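Side-chain contacts in N-acetylneuraminate epimerase (Escherichia coli, PDB 2UVK), which accelerates the interconversion of the alpha- and beta-anomers of N-acetylneuraminate (sialic acid) and is thought to let the bacterium compete for this sugar: residues G126-Q129 and N130-N133; W180-A183 and G184-P187; M107-A110 and G111-T114; F115-G119 and K120-T124. All coordinates share one frame; numbering follows the deposited sequence.

Interaction 1: residues G126-Q129 and N130-N133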
loop_
_atom_site.group_PDB
_atom_site.type_symbol
_atom_site.label_atom_id
_atom_site.label_comp_id
_atom_site.label_asym_id
_atom_site.label_seq_id
_atom_site.Cartn_x
_atom_site.Cartn_y
_atom_site.Cartn_z
ATOM N N GLY B 126 4.153 -9.296 -3.501
ATOM C CA GLY B 126 5.207 -8.307 -3.477
ATOM C C GLY B 126 5.414 -7.679 -2.122
ATOM O O GLY B 126 4.515 -7.662 -1.254
ATOM N N VAL B 127 6.604 -7.120 -1.959
ATOM C CA VAL B 127 6.950 -6.425 -0.726
ATOM C C VAL B 127 6.156 -5.119 -0.602
ATOM O O VAL B 127 5.569 -4.623 -1.576
ATOM C CB VAL B 127 8.453 -6.103 -0.703
ATOM C CG1 VAL B 127 9.284 -7.365 -0.853
ATOM C CG2 VAL B 127 8.821 -5.024 -1.763
ATOM N N ASN B 128 6.187 -4.513 0.579
ATOM C CA ASN B 128 5.602 -3.213 0.821
ATOM C C ASN B 128 6.624 -2.147 0.424
ATOM O O ASN B 128 7.773 -2.176 0.889
ATOM C CB ASN B 128 5.254 -3.045 2.304
ATOM C CG ASN B 128 4.728 -1.694 2.640
ATOM O OD1 ASN B 128 5.502 -0.792 3.013
ATOM N ND2 ASN B 128 3.399 -1.510 2.532
ATOM N N GLN B 129 6.209 -1.203 -0.398
ATOM C CA GLN B 129 7.186 -0.245 -0.925
ATOM C C GLN B 129 7.806 0.595 0.185
ATOM O O GLN B 129 9.011 0.848 0.148
ATOM C CB GLN B 129 6.568 0.622 -1.985
ATOM C CG GLN B 129 5.647 1.625 -1.563
ATOM C CD GLN B 129 4.812 2.169 -2.727
ATOM O OE1 GLN B 129 5.221 2.080 -3.918
ATOM N NE2 GLN B 129 3.629 2.720 -2.397
ATOM N N ASN B 130 6.998 1.068 1.129
ATOM C CA ASN B 130 7.545 1.937 2.176
ATOM C C ASN B 130 8.535 1.201 3.090
ATOM O O ASN B 130 9.556 1.773 3.497
ATOM C CB ASN B 130 6.435 2.593 3.005
ATOM C CG ASN B 130 5.741 3.722 2.267
ATOM O OD1 ASN B 130 6.229 4.171 1.241
ATOM N ND2 ASN B 130 4.604 4.202 2.788
ATOM N N ILE B 131 8.225 -0.045 3.463
ATOM C CA ILE B 131 9.124 -0.812 4.335
ATOM C C ILE B 131 10.420 -1.146 3.596
ATOM O O ILE B 131 11.519 -0.949 4.107
ATOM C CB ILE B 131 8.419 -2.078 4.882
ATOM C CG1 ILE B 131 7.299 -1.663 5.832
ATOM C CG2 ILE B 131 9.407 -2.983 5.575
ATOM C CD1 ILE B 131 6.435 -2.796 6.293
ATOM N N PHE B 132 10.301 -1.633 2.371
ATOM C CA PHE B 132 11.472 -2.002 1.577
ATOM C C PHE B 132 12.327 -0.748 1.279
ATOM O O PHE B 132 13.563 -0.726 1.494
ATOM C CB PHE B 132 11.005 -2.649 0.272
ATOM C CG PHE B 132 12.107 -3.096 -0.624
ATOM C CD1 PHE B 132 12.534 -4.408 -0.594
ATOM C CD2 PHE B 132 12.699 -2.207 -1.523
ATOM C CE1 PHE B 132 13.545 -4.824 -1.405
ATOM C CE2 PHE B 132 13.686 -2.639 -2.356
ATOM C CZ PHE B 132 14.111 -3.920 -2.295
ATOM N N ASN B 133 11.695 0.310 0.794
ATOM C CA ASN B 133 12.465 1.526 0.440
ATOM C C ASN B 133 13.081 2.138 1.701
ATOM O O ASN B 133 14.204 2.669 1.656
ATOM C CB ASN B 133 11.586 2.583 -0.188
ATOM C CG ASN B 133 11.071 2.206 -1.575
ATOM O OD1 ASN B 133 11.468 1.206 -2.147
ATOM N ND2 ASN B 133 10.172 3.017 -2.082
#

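Interaction 2: residues W180-A183 and G184-P187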
loop_
_atom_site.group_PDB
_atom_site.type_symbol
_atom_site.label_atom_id
_atom_site.label_comp_id
_atom_site.label_asym_id
_atom_site.label_seq_id
_atom_site.Cartn_x
_atom_site.Cartn_y
_atom_site.Cartn_z
ATOM N N TRP B 180 -5.515 0.964 -13.437
ATOM C CA TRP B 180 -5.471 -0.118 -12.440
ATOM C C TRP B 180 -6.768 -0.206 -11.671
ATOM O O TRP B 180 -7.305 0.804 -11.245
ATOM C CB TRP B 180 -4.330 0.131 -11.437
ATOM C CG TRP B 180 -3.013 -0.030 -12.073
ATOM C CD1 TRP B 180 -2.280 0.925 -12.722
ATOM C CD2 TRP B 180 -2.246 -1.231 -12.135
ATOM N NE1 TRP B 180 -1.128 0.382 -13.204
ATOM C CE2 TRP B 180 -1.086 -0.950 -12.888
ATOM C CE3 TRP B 180 -2.477 -2.550 -11.716
ATOM C CZ2 TRP B 180 -0.108 -1.921 -13.149
ATOM C CZ3 TRP B 180 -1.507 -3.512 -11.963
ATOM C CH2 TRP B 180 -0.336 -3.199 -12.689
ATOM N N SER B 181 -7.254 -1.426 -11.490
ATOM C CA SER B 181 -8.497 -1.663 -10.763
ATOM C C SER B 181 -8.315 -2.666 -9.635
ATOM O O SER B 181 -7.464 -3.551 -9.699
ATOM C CB SER B 181 -9.576 -2.194 -11.728
ATOM O OG SER B 181 -9.898 -1.231 -12.711
ATOM N N TYR B 182 -9.156 -2.530 -8.615
ATOM C CA TYR B 182 -9.295 -3.567 -7.614
ATOM C C TYR B 182 -9.964 -4.794 -8.253
ATOM O O TYR B 182 -11.061 -4.673 -8.835
ATOM C CB TYR B 182 -10.150 -3.064 -6.472
ATOM C CG TYR B 182 -10.471 -4.113 -5.425
ATOM C CD1 TYR B 182 -9.684 -4.257 -4.292
ATOM C CD2 TYR B 182 -11.571 -4.970 -5.571
ATOM C CE1 TYR B 182 -9.973 -5.225 -3.328
ATOM C CE2 TYR B 182 -11.854 -5.939 -4.624
ATOM C CZ TYR B 182 -11.063 -6.057 -3.498
ATOM O OH TYR B 182 -11.356 -7.010 -2.522
ATOM N N ALA B 183 -9.327 -5.954 -8.144
ATOM C CA ALA B 183 -9.844 -7.215 -8.696
ATOM C C ALA B 183 -10.185 -8.258 -7.636
ATOM O O ALA B 183 -10.821 -9.271 -7.939
ATOM C CB ALA B 183 -8.868 -7.769 -9.697
ATOM N N GLY B 184 -9.792 -8.015 -6.389
ATOM C CA GLY B 184 -10.000 -8.960 -5.309
ATOM C C GLY B 184 -8.896 -8.910 -4.286
ATOM O O GLY B 184 -8.078 -8.007 -4.299
ATOM N N GLU B 185 -8.899 -9.891 -3.403
ATOM C CA GLU B 185 -7.872 -10.006 -2.378
ATOM C C GLU B 185 -7.882 -11.361 -1.742
ATOM O O GLU B 185 -8.931 -12.020 -1.625
ATOM C CB GLU B 185 -8.029 -8.941 -1.314
ATOM C CG GLU B 185 -9.251 -9.052 -0.488
ATOM C CD GLU B 185 -9.479 -7.808 0.322
ATOM O OE1 GLU B 185 -10.026 -6.850 -0.251
ATOM O OE2 GLU B 185 -9.096 -7.789 1.523
ATOM N N SER B 186 -6.712 -11.783 -1.322
ATOM C CA SER B 186 -6.573 -13.072 -0.674
ATOM C C SER B 186 -7.265 -13.061 0.664
ATOM O O SER B 186 -7.123 -12.111 1.440
ATOM C CB SER B 186 -5.116 -13.398 -0.437
ATOM O OG SER B 186 -5.004 -14.651 0.180
ATOM N N PRO B 187 -8.019 -14.135 0.964
ATOM C CA PRO B 187 -8.462 -14.260 2.346
ATOM C C PRO B 187 -7.369 -14.522 3.386
ATOM O O PRO B 187 -7.645 -14.449 4.594
ATOM C CB PRO B 187 -9.394 -15.478 2.301
ATOM C CG PRO B 187 -9.598 -15.833 0.837
ATOM C CD PRO B 187 -8.462 -15.233 0.091
#

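Interaction 3: residues M107-A110 and G111-T114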
loop_
_atom_site.group_PDB
_atom_site.type_symbol
_atom_site.label_atom_id
_atom_site.label_comp_id
_atom_site.label_asym_id
_atom_site.label_seq_id
_atom_site.Cartn_x
_atom_site.Cartn_y
_atom_site.Cartn_z
HETATM N N MSE B 107 0.155 -0.171 -5.529
HETATM C CA MSE B 107 1.214 -0.745 -4.696
HETATM C C MSE B 107 2.499 -0.873 -5.506
HETATM O O MSE B 107 2.462 -1.155 -6.706
HETATM C CB MSE B 107 0.787 -2.118 -4.154
HETATM C CG MSE B 107 -0.029 -2.085 -2.832
HETATM SE SE MSE B 107 -1.906 -1.570 -3.010
HETATM C CE MSE B 107 -2.602 -3.154 -3.936
ATOM N N GLY B 108 3.646 -0.658 -4.862
ATOM C CA GLY B 108 4.885 -1.005 -5.485
ATOM C C GLY B 108 4.837 -2.476 -5.861
ATOM O O GLY B 108 4.069 -3.255 -5.280
HETATM N N MSE B 109 5.651 -2.871 -6.829
HETATM C CA MSE B 109 5.642 -4.222 -7.375
HETATM C C MSE B 109 7.054 -4.781 -7.457
HETATM O O MSE B 109 7.794 -4.498 -8.397
HETATM C CB MSE B 109 4.993 -4.177 -8.755
HETATM C CG MSE B 109 3.537 -3.804 -8.681
HETATM SE SE MSE B 109 2.684 -3.755 -10.462
HETATM C CE MSE B 109 3.528 -2.119 -11.125
ATOM N N ALA B 110 7.444 -5.547 -6.441
ATOM C CA ALA B 110 8.672 -6.344 -6.444
ATOM C C ALA B 110 8.476 -7.598 -5.643
ATOM O O ALA B 110 8.132 -7.496 -4.472
ATOM C CB ALA B 110 9.879 -5.553 -5.889
ATOM N N GLY B 111 8.661 -8.749 -6.294
ATOM C CA GLY B 111 8.271 -10.019 -5.711
ATOM C C GLY B 111 6.831 -10.382 -6.022
ATOM O O GLY B 111 6.338 -11.420 -5.586
ATOM N N HIS B 112 6.159 -9.516 -6.757
ATOM C CA HIS B 112 4.818 -9.777 -7.260
ATOM C C HIS B 112 4.863 -10.861 -8.341
ATOM O O HIS B 112 5.912 -11.207 -8.913
ATOM C CB HIS B 112 4.214 -8.498 -7.818
ATOM C CG HIS B 112 5.023 -7.882 -8.912
ATOM N ND1 HIS B 112 6.360 -7.559 -8.764
ATOM C CD2 HIS B 112 4.685 -7.536 -10.182
ATOM C CE1 HIS B 112 6.808 -7.059 -9.904
ATOM N NE2 HIS B 112 5.807 -7.021 -10.770
ATOM N N VAL B 113 3.674 -11.377 -8.635
ATOM C CA VAL B 113 3.483 -12.191 -9.825
ATOM C C VAL B 113 2.602 -11.417 -10.803
ATOM O O VAL B 113 1.952 -10.439 -10.436
ATOM C CB VAL B 113 2.834 -13.559 -9.494
ATOM C CG1 VAL B 113 3.775 -14.398 -8.626
ATOM C CG2 VAL B 113 1.447 -13.376 -8.899
ATOM N N THR B 114 2.587 -11.860 -12.056
ATOM C CA THR B 114 1.642 -11.319 -13.031
ATOM C C THR B 114 1.188 -12.424 -13.967
ATOM O O THR B 114 1.981 -13.277 -14.388
ATOM C CB THR B 114 2.295 -10.151 -13.814
ATOM O OG1 THR B 114 2.672 -9.136 -12.883
ATOM C CG2 THR B 114 1.356 -9.537 -14.831
#

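Interaction 4: residues F115-G119 and K120-T124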
loop_
_atom_site.group_PDB
_atom_site.type_symbol
_atom_site.label_atom_id
_atom_site.label_comp_id
_atom_site.label_asym_id
_atom_site.label_seq_id
_atom_site.Cartn_x
_atom_site.Cartn_y
_atom_site.Cartn_z
ATOM N N PHE B 115 -0.123 -12.439 -14.219
ATOM C CA PHE B 115 -0.713 -13.352 -15.202
ATOM C C PHE B 115 -1.747 -12.622 -16.045
ATOM O O PHE B 115 -2.258 -11.576 -15.660
ATOM C CB PHE B 115 -1.323 -14.592 -14.522
ATOM C CG PHE B 115 -2.449 -14.299 -13.555
ATOM C CD1 PHE B 115 -3.766 -14.467 -13.935
ATOM C CD2 PHE B 115 -2.194 -13.909 -12.244
ATOM C CE1 PHE B 115 -4.809 -14.237 -13.036
ATOM C CE2 PHE B 115 -3.235 -13.674 -11.356
ATOM C CZ PHE B 115 -4.546 -13.831 -11.764
ATOM N N VAL B 116 -2.050 -13.199 -17.213
ATOM C CA VAL B 116 -3.014 -12.591 -18.136
ATOM C C VAL B 116 -4.326 -13.386 -18.043
ATOM O O VAL B 116 -4.325 -14.621 -18.141
ATOM C CB VAL B 116 -2.477 -12.574 -19.602
ATOM C CG1 VAL B 116 -3.511 -11.972 -20.576
ATOM C CG2 VAL B 116 -1.156 -11.772 -19.694
ATOM N N HIS B 117 -5.413 -12.663 -17.810
ATOM C CA HIS B 117 -6.753 -13.272 -17.813
ATOM C C HIS B 117 -7.737 -12.336 -18.511
ATOM O O HIS B 117 -7.827 -11.144 -18.220
ATOM C CB HIS B 117 -7.158 -13.586 -16.385
ATOM C CG HIS B 117 -8.544 -14.117 -16.243
ATOM N ND1 HIS B 117 -8.876 -15.419 -16.543
ATOM C CD2 HIS B 117 -9.678 -13.525 -15.810
ATOM C CE1 HIS B 117 -10.166 -15.599 -16.318
ATOM N NE2 HIS B 117 -10.676 -14.467 -15.872
ATOM N N ASN B 118 -8.435 -12.875 -19.517
ATOM C CA ASN B 118 -9.389 -12.073 -20.272
ATOM C C ASN B 118 -8.874 -10.689 -20.678
ATOM O O ASN B 118 -9.549 -9.672 -20.476
ATOM C CB ASN B 118 -10.710 -11.944 -19.494
ATOM C CG ASN B 118 -11.413 -13.295 -19.267
ATOM O OD1 ASN B 118 -12.262 -13.419 -18.382
ATOM N ND2 ASN B 118 -11.039 -14.302 -20.040
ATOM N N GLY B 119 -7.678 -10.664 -21.259
ATOM C CA GLY B 119 -7.122 -9.472 -21.881
ATOM C C GLY B 119 -6.552 -8.439 -20.920
ATOM O O GLY B 119 -6.251 -7.321 -21.320
ATOM N N LYS B 120 -6.421 -8.818 -19.653
ATOM C CA LYS B 120 -5.924 -7.895 -18.618
ATOM C C LYS B 120 -4.753 -8.539 -17.898
ATOM O O LYS B 120 -4.664 -9.766 -17.804
ATOM C CB LYS B 120 -7.032 -7.569 -17.612
ATOM C CG LYS B 120 -8.194 -6.762 -18.228
ATOM C CD LYS B 120 -9.436 -6.762 -17.379
ATOM C CE LYS B 120 -10.565 -5.992 -18.101
ATOM N NZ LYS B 120 -11.722 -5.704 -17.216
ATOM N N ALA B 121 -3.859 -7.693 -17.375
ATOM C CA ALA B 121 -2.756 -8.191 -16.561
ATOM C C ALA B 121 -3.148 -8.113 -15.104
ATOM O O ALA B 121 -3.504 -7.059 -14.609
ATOM C CB ALA B 121 -1.508 -7.372 -16.812
ATOM N N TYR B 122 -3.086 -9.250 -14.430
ATOM C CA TYR B 122 -3.443 -9.358 -13.028
ATOM C C TYR B 122 -2.159 -9.500 -12.223
ATOM O O TYR B 122 -1.268 -10.269 -12.589
ATOM C CB TYR B 122 -4.306 -10.594 -12.805
ATOM C CG TYR B 122 -5.751 -10.414 -13.208
ATOM C CD1 TYR B 122 -6.741 -10.213 -12.261
ATOM C CD2 TYR B 122 -6.120 -10.443 -14.534
ATOM C CE1 TYR B 122 -8.088 -10.060 -12.626
ATOM C CE2 TYR B 122 -7.432 -10.262 -14.906
ATOM C CZ TYR B 122 -8.408 -10.052 -13.948
ATOM O OH TYR B 122 -9.747 -9.923 -14.348
ATOM N N VAL B 123 -2.115 -8.765 -11.109
ATOM C CA VAL B 123 -0.916 -8.659 -10.246
ATOM C C VAL B 123 -1.306 -8.919 -8.795
ATOM O O VAL B 123 -2.310 -8.404 -8.312
ATOM C CB VAL B 123 -0.304 -7.245 -10.350
ATOM C CG1 VAL B 123 0.851 -7.085 -9.358
ATOM C CG2 VAL B 123 0.155 -6.954 -11.791
ATOM N N THR B 124 -0.527 -9.746 -8.113
ATOM C CA THR B 124 -0.664 -9.870 -6.655
ATOM C C THR B 124 0.699 -10.170 -6.077
ATOM O O THR B 124 1.637 -10.485 -6.816
ATOM C CB THR B 124 -1.720 -10.923 -6.243
ATOM O OG1 THR B 124 -1.985 -10.797 -4.844
ATOM C CG2 THR B 124 -1.311 -12.315 -6.620
#

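Interaction 1: residues G126-Q129 and N130-N133
Asn128 stands at the N-cap of helix 129-142, and its carboxamide reaches forward to cap the N-H of Ile131, the third residue beyond it. The evidence is direct: Asn128 OD1 lies 2.9 Å from Ile131 N, in the carbonyl plane, with an angle of 159° at the hydrogen. A chi1 of 176° puts CG opposite the backbone N and swings the amide alongside the first turn, where Ile131 CG1 packs 3.5 Å from Asn128 OD1. The tight core is finished by the main chain, with Phe132 N bonded to Asn128 O at 3.0 Å and an almost straight 168°. An alanine here would probably leave the N-H of Ile131 without its cap and fray the start of the helix.

Beyond this core the side-chain contact between the two segments is thinner. Val127 meets the base of the Phe132 side chain through a single methyl, CG2, which also approaches the ring obliquely; Val84 of strand 82-84 packs on both. Gln129 and Asn130 lie side by side, pointing the same way, and do their polar work in the dimer: Gln129 OE1 bonds to Asn130 ND2 of the second subunit, and the reverse pairing is made as well. Asn128 ND2 likewise reaches Pro106 O of that subunit. At the far end Asn133 OD1 accepts from Val84 N, while Asn133 N donates to Gln129 O at 2.8 Å.

Interaction 2: residues W180-A183 and G184-P187
Gly184 packs its backbone against one face of the Tyr182 ring, and this pair makes up most of the contact. Gly184 N sits 3.4 Å from the ring plane, offset toward the rim, with Tyr182 CE2 its nearest ring atom; Gly184 CA follows at 3.6 Å from both CE2 and CZ of Tyr182. With CG placed opposite the backbone N (chi1 175°), the Tyr182 side chain runs forward along the chain and lies over the next residues. Tyr182 OH then donates to Glu185 OE1 across 2.6 Å, a short bond that uses the anti lone pair of the carboxylate. OE1 lies at the edge of the ring, near its plane, while ring and carboxylate planes are 65° apart.

Between these partners the strand is irregular: two residues, Ala183 and Gly184, stand opposite the single residue Leu170 of strand 169-174, a classic beta bulge in the outermost strand of this four-stranded propeller blade. Glycine suits the second bulge position, since at phi 147° a CB would lie 2.5 Å from Ala183 O, a clash.

The other carboxylate oxygen, Glu185 OE2, forms a salt bridge with Lys168 NZ of the second subunit and a long, weak ion pair with Lys168 of its own chain. Tyr182 also packs on Phe165 of the second subunit, and its backbone N donates to Asp163 OD1 there.

Interaction 3: residues M107-A110 and G111-T114
A chi1 of 58° sets CG of His112 between its own backbone N and carbonyl carbon, folding the imidazole back over the chain just before it. This brings the ring into a CH-pi contact with Met109, a selenomethionine here: Met109 CB stands 3.5 Å from the His112 ring centroid and only 3° off the ring normal, so it is centred over the face. With CG opposite its own carbonyl carbon, Met109 carries its selenium farther off, SE lying 4.8 Å from that centroid and approaching obliquely. The ring also meets backbone: Met109 O comes to 3.1 Å from His112 CE1, and the carbonyl carbon of Ala110 lies at the ring edge, in plane. At the positive phi of Gly111 (88°) a CB would clash with Ala110 O, so glycine suits this bend. Outside the contact, NE2 of His112 donates to Phe71 O, which is likely to hold the ring in this rotation.

All four touching residues are buried. The loop 107-110 comes from the preceding blade and enters strand 112-117, the first strand of its own blade in this beta-propeller; Met109 and His112 both pack on Val123 of the adjacent strand 120-125, and Met109 also touches Phe71 of strand 67-71.

Interaction 4: residues F115-G119 and K120-T124
Strands 115-117 and 120-124 run antiparallel with a marked twist, their axes 4.7 Å apart at closest and their directions 133° apart, joined by a type I' turn from His117 to Lys120. Phe115 and Tyr122 form a hydrogen-bonded pair, with Tyr122 N to Phe115 O at 2.8 Å and Phe115 N to Tyr122 O at 2.9 Å; His117 and Lys120 form the next such pair.

On the face carrying these residues, Phe115, His117 and Tyr122 cluster. Tyr122 CB sits over the Phe115 ring, 3.6 Å from its centroid, with Phe115 CZ its nearest atom at 3.4 Å. The Phe115 and Tyr122 rings are close to parallel, 17° between planes, but displaced so far that little of one lies over the other. His117 instead turns its edge toward the Tyr122 face, offset, at 73° between planes, and His117 CB touches Tyr122 CE2 at 3.6 Å. A serine in place of Phe115 would probably strip Tyr122 CB of its aromatic cover and open a gap beside Phe224.

Phe224 stacks on the His117 ring, linking this cluster to the following blade. The whole is a beta hairpin with a two-residue type I' loop (Asn118-Gly119), the first two strands of a four-stranded blade in a Kelch-type beta-propeller.

How the interactions relate
Along the chain the order is interaction 3, 4, 1, 2; they follow one propeller blade, the loop entering it and the helical insertion between its second and third strands. Interactions 3 and 4 share strand 112-117, where Val113 N probably hydrogen-bonds to Thr124 O at 2.9 Å; their centres are about 13 Å apart. Strand 120-125 leads to the helix start of interaction 1, whose Val127 N meets Ala110 O of interaction 3. Strand 179-185, home of interaction 2, forms the outer edge of the same sheet, and its Trp180 packs on Met109 and Val123. Interactions 1 and 4 are farthest apart, about 22 Å between centres. Interactions 1, 2 and 3 touch the second subunit, so this blade and its insertion contribute to the homodimer.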